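Local coordinates for protein chorismate mutase (Clostridium thermocellum, PDB 1XHO) that probably catalyses the rearrangement of chorismate to prephenate, working as a trimer of the chorismate mutase type I (AroH) family, at residues A34-T39 with H134-G139; T39-N44 with K115-M120; A84-I89 with L101-E106. One frame throughout, in Å; residues are numbered along the deposited sequence.

Contact 1 (A34-T39 with H134-G139); sequences AIRGAT and HVYLNG
His134 docks onto the strand carrying Arg36 through an imidazole nitrogen: Arg36 N donates to His134 ND1 at 3.0 Å, the N-H nearly straight at 175°, although the donor sits somewhat out of the ring plane. With CG anti to the carbonyl carbon (chi1 -54°), the His134 ring lies back along the strand, and its CE1 comes 3.4 Å from Ala34 O. ND1 thus takes the place that a main-chain carbonyl would fill, just before main-chain pairing begins at Val135. Main-chain bonds then take over, from Val135 N to Arg36 O, from Ala38 N to Val135 O and from Leu137 N to Ala38 O. Gly37 CA makes a CA-H...O contact of 3.1 Å with Val135 O.

Arg36 bends at chi2 and chi3, curling its guanidinium beside Tyr136. NH2 is 3.7 Å from Tyr136 CE1, the two planes are inclined by 60°, and Tyr136 OH lies over the rim of one guanidinium face. The firm polar partner of the arginine is Leu101 O of the second subunit, bonded to NH1; NE reaches Gly37 O only weakly. Tyr136 CD1 also meets Ala38 CB obliquely; the small alanine lets the ring lie close to the strand. Thr39 lies alongside Asn138; OG1 and ND2 are close but at a poor angle for a hydrogen bond, and ND2 bonds instead to Thr40 O and Glu52 OE1. Thr39 CA approaches Leu137 O at 3.4 Å.

Because ND1 accepts an N-H, the His134 ring is probably neutral with its hydrogen on NE2, while Arg36, on the neighbouring strand 32-40, reaches across to the second subunit.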
# COMPACT_ATOMS: atom_id res chain seq x y z
N ALA C 34 3.35 -10.53 -6.54
CA ALA C 34 2.18 -9.66 -6.41
C ALA C 34 1.33 -9.72 -7.67
O ALA C 34 1.85 -9.82 -8.77
CB ALA C 34 2.62 -8.24 -6.13
N ILE C 35 0.01 -9.66 -7.51
CA ILE C 35 -0.93 -9.65 -8.64
C ILE C 35 -1.73 -8.35 -8.66
O ILE C 35 -2.30 -7.95 -7.65
CB ILE C 35 -1.92 -10.84 -8.58
CG1 ILE C 35 -1.27 -12.10 -8.01
CG2 ILE C 35 -2.49 -11.10 -9.98
CD1 ILE C 35 -2.20 -13.30 -7.88
N ARG C 36 -1.76 -7.71 -9.82
CA ARG C 36 -2.55 -6.52 -10.04
C ARG C 36 -3.89 -6.87 -10.73
O ARG C 36 -3.94 -7.75 -11.58
CB ARG C 36 -1.75 -5.48 -10.86
CG ARG C 36 -1.15 -4.34 -10.02
CD ARG C 36 -2.26 -3.45 -9.39
NE ARG C 36 -3.26 -3.05 -10.39
CZ ARG C 36 -3.11 -2.06 -11.27
NH1 ARG C 36 -2.00 -1.31 -11.28
NH2 ARG C 36 -4.08 -1.79 -12.13
N GLY C 37 -4.96 -6.22 -10.28
CA GLY C 37 -6.25 -6.22 -10.96
C GLY C 37 -6.81 -4.79 -11.08
O GLY C 37 -6.50 -3.91 -10.27
N ALA C 38 -7.61 -4.57 -12.12
CA ALA C 38 -8.34 -3.32 -12.28
C ALA C 38 -9.66 -3.59 -12.96
O ALA C 38 -9.78 -4.51 -13.77
CB ALA C 38 -7.53 -2.28 -13.06
N THR C 39 -10.66 -2.79 -12.60
CA THR C 39 -11.99 -2.89 -13.17
C THR C 39 -12.68 -1.53 -13.07
O THR C 39 -12.23 -0.64 -12.35
CB THR C 39 -12.83 -4.02 -12.48
OG1 THR C 39 -14.00 -4.32 -13.26
CG2 THR C 39 -13.22 -3.65 -11.02
N HIS C 134 -2.07 -10.98 -14.39
CA HIS C 134 -2.71 -9.76 -13.94
C HIS C 134 -4.02 -9.61 -14.71
O HIS C 134 -4.12 -10.07 -15.86
CB HIS C 134 -1.79 -8.56 -14.15
CG HIS C 134 -0.44 -8.72 -13.52
ND1 HIS C 134 -0.26 -8.76 -12.16
CD2 HIS C 134 0.80 -8.84 -14.07
CE1 HIS C 134 1.03 -8.90 -11.89
NE2 HIS C 134 1.69 -8.94 -13.03
N VAL C 135 -5.02 -9.02 -14.07
CA VAL C 135 -6.38 -9.01 -14.61
C VAL C 135 -6.89 -7.58 -14.83
O VAL C 135 -6.86 -6.76 -13.92
CB VAL C 135 -7.35 -9.76 -13.69
CG1 VAL C 135 -8.76 -9.70 -14.24
CG2 VAL C 135 -6.92 -11.22 -13.53
N TYR C 136 -7.36 -7.30 -16.05
CA TYR C 136 -7.93 -6.01 -16.38
C TYR C 136 -9.32 -6.23 -16.94
O TYR C 136 -9.47 -6.87 -17.97
CB TYR C 136 -7.01 -5.26 -17.37
CG TYR C 136 -5.67 -4.95 -16.73
CD1 TYR C 136 -5.45 -3.71 -16.13
CD2 TYR C 136 -4.66 -5.91 -16.66
CE1 TYR C 136 -4.24 -3.42 -15.50
CE2 TYR C 136 -3.45 -5.64 -16.03
CZ TYR C 136 -3.24 -4.38 -15.46
OH TYR C 136 -2.05 -4.09 -14.83
N LEU C 137 -10.34 -5.73 -16.23
CA LEU C 137 -11.74 -5.96 -16.65
C LEU C 137 -12.49 -4.67 -16.93
O LEU C 137 -12.11 -3.60 -16.46
CB LEU C 137 -12.50 -6.76 -15.59
CG LEU C 137 -11.95 -8.14 -15.24
CD1 LEU C 137 -12.74 -8.71 -14.08
CD2 LEU C 137 -12.01 -9.09 -16.44
N ASN C 138 -13.58 -4.80 -17.69
CA ASN C 138 -14.43 -3.68 -18.06
C ASN C 138 -13.58 -2.56 -18.66
O ASN C 138 -12.65 -2.84 -19.40
CB ASN C 138 -15.25 -3.18 -16.87
CG ASN C 138 -16.07 -4.27 -16.21
OD1 ASN C 138 -16.36 -5.30 -16.83
ND2 ASN C 138 -16.47 -4.05 -14.96
N GLY C 139 -13.89 -1.31 -18.34
CA GLY C 139 -13.13 -0.18 -18.86
C GLY C 139 -11.65 -0.17 -18.51
O GLY C 139 -10.87 0.52 -19.16

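Contact 2 (T39-N44 with K115-M120); sequences TTVSDN and KCIRVM
Thr39 and Ile117 form an antiparallel hydrogen-bonded pair, with Thr39 N to Ile117 O at 2.9 Å and Ile117 N to Thr39 O at 2.8 Å, and Thr40 and Cys116 follow as the non-hydrogen-bonded pair. One more bond, Val41 N to Lys115 O, extends the pairing past the last strand residue. Lys115 has positive phi and psi (56° and 34°), a left-handed helical bend just before strand 116-124 begins.

Lys115 has the most surface buried, and its aliphatic root does the touching: CB is 3.3 Å from Val41 O and packs against Val41 CG2, while the chain, bent at chi2 and chi4, carries its amine toward Asn44 CB, a loose approach at 4.3 Å. Asn44 itself uses its amide to hold Asp83 and the backbone of Ala84. A branched residue suits position 41, since its two methyls serve two neighbours: CG2 meets Lys115, and CG1 lies 3.9 Å from Ile117 CD1, the Val41 and Ile117 side chains crossing at about a right angle. Beside them, the Thr39 methyl CG2 runs alongside Ile117 CB. On the other face of the sheet Cys116, SG anti to its N (chi1 179°), turns that sulfur to 3.7 Å from Thr39 O.

Thr39 and Ile117 face helix 46-63, meeting Leu56 and Thr53 respectively, and Val41 touches Glu52 of that helix. Strand 71-78 flanks 116-124 on its other side, packing Val78 against Ile117.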
# COMPACT_ATOMS: atom_id res chain seq x y z
N THR C 39 -10.66 -2.79 -12.60
CA THR C 39 -11.99 -2.89 -13.17
C THR C 39 -12.68 -1.53 -13.07
O THR C 39 -12.23 -0.64 -12.35
CB THR C 39 -12.83 -4.02 -12.48
OG1 THR C 39 -14.00 -4.32 -13.26
CG2 THR C 39 -13.22 -3.65 -11.02
N THR C 40 -13.78 -1.37 -13.80
CA THR C 40 -14.58 -0.16 -13.74
C THR C 40 -16.02 -0.51 -13.39
O THR C 40 -16.46 -1.65 -13.57
CB THR C 40 -14.52 0.64 -15.07
OG1 THR C 40 -14.98 -0.17 -16.16
CG2 THR C 40 -13.10 1.11 -15.33
N VAL C 41 -16.73 0.48 -12.85
CA VAL C 41 -18.16 0.35 -12.52
C VAL C 41 -18.98 1.38 -13.31
O VAL C 41 -18.44 2.38 -13.80
CB VAL C 41 -18.45 0.49 -11.00
CG1 VAL C 41 -17.91 -0.71 -10.24
CG2 VAL C 41 -17.88 1.79 -10.44
N SER C 42 -20.27 1.11 -13.44
CA SER C 42 -21.20 2.02 -14.12
C SER C 42 -21.62 3.17 -13.22
O SER C 42 -21.83 4.28 -13.69
CB SER C 42 -22.43 1.25 -14.62
OG SER C 42 -23.01 0.48 -13.58
N ASP C 43 -21.76 2.91 -11.93
CA ASP C 43 -22.17 3.94 -10.99
C ASP C 43 -21.45 3.89 -9.65
O ASP C 43 -21.04 2.83 -9.19
N ASN C 44 -21.33 5.06 -9.03
CA ASN C 44 -20.92 5.17 -7.64
C ASN C 44 -22.04 4.67 -6.71
O ASN C 44 -22.73 5.46 -6.06
CB ASN C 44 -20.55 6.63 -7.32
CG ASN C 44 -20.06 6.80 -5.88
OD1 ASN C 44 -19.43 5.91 -5.32
ND2 ASN C 44 -20.35 7.95 -5.29
N LYS C 115 -14.17 5.93 -12.34
CA LYS C 115 -14.96 4.78 -11.89
C LYS C 115 -14.16 3.48 -11.76
O LYS C 115 -14.69 2.38 -11.97
CB LYS C 115 -16.16 4.55 -12.82
CG LYS C 115 -17.08 5.75 -13.01
CD LYS C 115 -17.80 6.16 -11.72
CE LYS C 115 -18.81 7.33 -11.99
NZ LYS C 115 -18.89 8.35 -10.89
N CYS C 116 -12.89 3.61 -11.37
CA CYS C 116 -11.93 2.51 -11.44
C CYS C 116 -11.53 1.96 -10.07
O CYS C 116 -11.04 2.70 -9.21
CB CYS C 116 -10.67 2.95 -12.23
SG CYS C 116 -9.36 1.70 -12.40
N ILE C 117 -11.72 0.66 -9.90
CA ILE C 117 -11.24 -0.08 -8.74
C ILE C 117 -9.97 -0.86 -9.10
O ILE C 117 -9.98 -1.67 -10.04
CB ILE C 117 -12.32 -1.05 -8.22
CG1 ILE C 117 -13.61 -0.27 -7.91
CG2 ILE C 117 -11.83 -1.82 -7.00
CD1 ILE C 117 -14.84 -1.11 -7.89
N ARG C 118 -8.89 -0.62 -8.36
CA ARG C 118 -7.65 -1.39 -8.51
C ARG C 118 -7.37 -2.27 -7.29
O ARG C 118 -7.77 -1.95 -6.17
CB ARG C 118 -6.45 -0.48 -8.79
CG ARG C 118 -6.59 0.32 -10.10
CD ARG C 118 -5.36 1.18 -10.31
NE ARG C 118 -5.29 1.86 -11.61
CZ ARG C 118 -5.90 3.00 -11.94
NH1 ARG C 118 -6.73 3.61 -11.12
NH2 ARG C 118 -5.71 3.51 -13.13
N VAL C 119 -6.71 -3.39 -7.54
CA VAL C 119 -6.40 -4.39 -6.52
C VAL C 119 -4.94 -4.79 -6.67
O VAL C 119 -4.50 -5.07 -7.78
CB VAL C 119 -7.25 -5.68 -6.69
CG1 VAL C 119 -6.82 -6.77 -5.70
CG2 VAL C 119 -8.70 -5.37 -6.54
N MSE C 120 -4.21 -4.78 -5.56
CA MSE C 120 -2.87 -5.34 -5.50
C MSE C 120 -2.86 -6.50 -4.50
O MSE C 120 -3.13 -6.32 -3.30
CB MSE C 120 -1.85 -4.28 -5.10
CG MSE C 120 -0.43 -4.84 -4.88
SE MSE C 120 0.89 -3.45 -4.49
CE MSE C 120 1.36 -2.96 -6.37

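Contact 3 (A84-I89 with L101-E106); sequences AAFPAI and LMCMNE
Phe86 O accepts the N-H of Ile89 at 3.1 Å, closing a type I turn that presents Phe86, Pro87 and Ala88 to Cys103 and Leu101. No hydrogen bond crosses between the segments; packing joins them, most of it around one sulfur. Cys103 SG sits 3.5 Å from Ala88 CB and 3.8 Å from Phe86 CD1, and Pro87 CD touches it more loosely. With SG anti to the carbonyl carbon (chi1 -53°), the thiol is aimed at the turn. Relative to the Phe86 ring it lies obliquely, 5.0 Å from the centroid and 68° off the normal, a sulfur-aromatic contact. Cysteine fits here because its short side chain is polarisable and can lie against a methyl, a prolyl ring and an aromatic carbon at once.

Strand 100-105 is an outermost strand within its own chain, but Cys103 makes backbone hydrogen bonds to the third subunit, and Leu101 O receives Arg36 NH1 of that subunit. This is consistent with the AroH-type trimer, whose subunits pack their sheets into a central barrel with active sites between them. Within the subunit, the turn lies between the strand and helix 46-63, Pro87 reaching Ile49 and Thr53 of that helix as well as Phe76 of strand 71-78. The rigid Pro87 ring suits the first inner position of the turn, where phi is -60°.

Two residues before Cys103 on the strand, Leu101 extends CD1 to Ala88 CB at 3.9 Å and rests near Ala88 O at 3.7 Å. The Phe86 ring also packs on Glu106 of the third subunit.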
# COMPACT_ATOMS: atom_id res chain seq x y z
N ALA C 84 -19.05 5.14 -2.35
CA ALA C 84 -20.28 4.54 -1.83
C ALA C 84 -20.04 3.32 -0.94
O ALA C 84 -20.88 3.00 -0.10
CB ALA C 84 -21.23 4.18 -2.98
N ALA C 85 -18.91 2.64 -1.12
CA ALA C 85 -18.54 1.55 -0.21
C ALA C 85 -17.06 1.14 -0.29
O ALA C 85 -16.34 1.54 -1.21
CB ALA C 85 -19.42 0.32 -0.47
N PHE C 86 -16.64 0.36 0.70
CA PHE C 86 -15.33 -0.29 0.75
C PHE C 86 -15.32 -1.49 -0.21
O PHE C 86 -16.10 -2.43 -0.02
CB PHE C 86 -15.05 -0.84 2.16
CG PHE C 86 -14.52 0.18 3.14
CD1 PHE C 86 -13.23 0.06 3.65
CD2 PHE C 86 -15.31 1.22 3.59
CE1 PHE C 86 -12.74 0.97 4.57
CE2 PHE C 86 -14.83 2.14 4.51
CZ PHE C 86 -13.55 2.02 5.00
N PRO C 87 -14.42 -1.49 -1.21
CA PRO C 87 -14.32 -2.70 -2.05
C PRO C 87 -13.95 -3.96 -1.27
O PRO C 87 -14.27 -5.07 -1.71
CB PRO C 87 -13.20 -2.34 -3.06
CG PRO C 87 -13.15 -0.84 -3.05
CD PRO C 87 -13.47 -0.45 -1.63
N ALA C 88 -13.30 -3.79 -0.11
CA ALA C 88 -12.93 -4.89 0.79
C ALA C 88 -14.11 -5.76 1.25
O ALA C 88 -13.90 -6.89 1.68
CB ALA C 88 -12.19 -4.33 2.01
N ILE C 89 -15.32 -5.22 1.21
CA ILE C 89 -16.54 -6.00 1.50
C ILE C 89 -16.68 -7.21 0.54
O ILE C 89 -17.17 -8.27 0.95
CB ILE C 89 -17.82 -5.12 1.41
CG1 ILE C 89 -17.83 -4.09 2.54
CG2 ILE C 89 -19.09 -5.99 1.50
CD1 ILE C 89 -18.71 -2.87 2.25
N LEU C 101 -6.68 -6.88 4.67
CA LEU C 101 -7.21 -6.01 3.62
C LEU C 101 -6.89 -4.56 3.97
O LEU C 101 -6.68 -4.23 5.14
CB LEU C 101 -8.72 -6.18 3.52
CG LEU C 101 -9.24 -7.63 3.39
CD1 LEU C 101 -10.76 -7.68 3.45
CD2 LEU C 101 -8.78 -8.26 2.11
N MSE C 102 -6.85 -3.69 2.96
CA MSE C 102 -6.63 -2.26 3.16
C MSE C 102 -7.15 -1.50 1.94
O MSE C 102 -6.96 -1.95 0.79
CB MSE C 102 -5.13 -1.98 3.40
CG MSE C 102 -4.79 -0.51 3.69
SE MSE C 102 -3.19 -0.21 4.86
CE MSE C 102 -4.18 -0.58 6.52
N CYS C 103 -7.81 -0.37 2.19
CA CYS C 103 -8.42 0.42 1.13
C CYS C 103 -8.01 1.89 1.21
O CYS C 103 -8.09 2.50 2.28
CB CYS C 103 -9.94 0.35 1.21
SG CYS C 103 -10.60 -1.29 1.24
N MSE C 104 -7.59 2.43 0.06
CA MSE C 104 -7.20 3.82 -0.08
C MSE C 104 -7.89 4.38 -1.31
O MSE C 104 -8.60 3.66 -2.01
CB MSE C 104 -5.68 3.97 -0.27
CG MSE C 104 -4.81 3.42 0.86
SE MSE C 104 -4.59 1.46 0.82
CE MSE C 104 -2.71 1.48 1.35
N ASN C 105 -7.69 5.66 -1.57
CA ASN C 105 -8.05 6.22 -2.85
C ASN C 105 -6.84 6.19 -3.76
O ASN C 105 -5.69 6.22 -3.30
CB ASN C 105 -8.56 7.66 -2.71
CG ASN C 105 -9.97 7.73 -2.14
OD1 ASN C 105 -10.16 8.17 -1.00
ND2 ASN C 105 -10.97 7.34 -2.93
N GLU C 106 -7.12 6.11 -5.05
CA GLU C 106 -6.09 6.17 -6.07
C GLU C 106 -5.49 7.57 -6.07
O GLU C 106 -6.13 8.54 -5.68
CB GLU C 106 -6.72 5.84 -7.45
CG GLU C 106 -5.75 5.84 -8.66
CD GLU C 106 -4.80 4.64 -8.70
OE1 GLU C 106 -4.94 3.71 -7.86
OE2 GLU C 106 -3.91 4.63 -9.56

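How the contacts relate
From the N terminus, strand 32-40 supplies the first partner of contact 1 and then, sharing Thr39, of contact 2. The chain runs through helix 46-63 and strand 71-78 to the turn at 84-89, and contact 3 closes the short loop back to strand 100-105. Strand 116-124 next closes contact 2, and the tail at 134-139 returns to close contact 1, so the three loops are nested and none cross. Contacts 1 and 2 set strand 32-40 between its two neighbours, and Thr40 OG1 bonds to Gly139 N. Contact 3 lies nearer the far edge of the sheet, linked to contact 2 by packing of Ile117 on Pro87 and a weak Arg118-Glu106 ion pair.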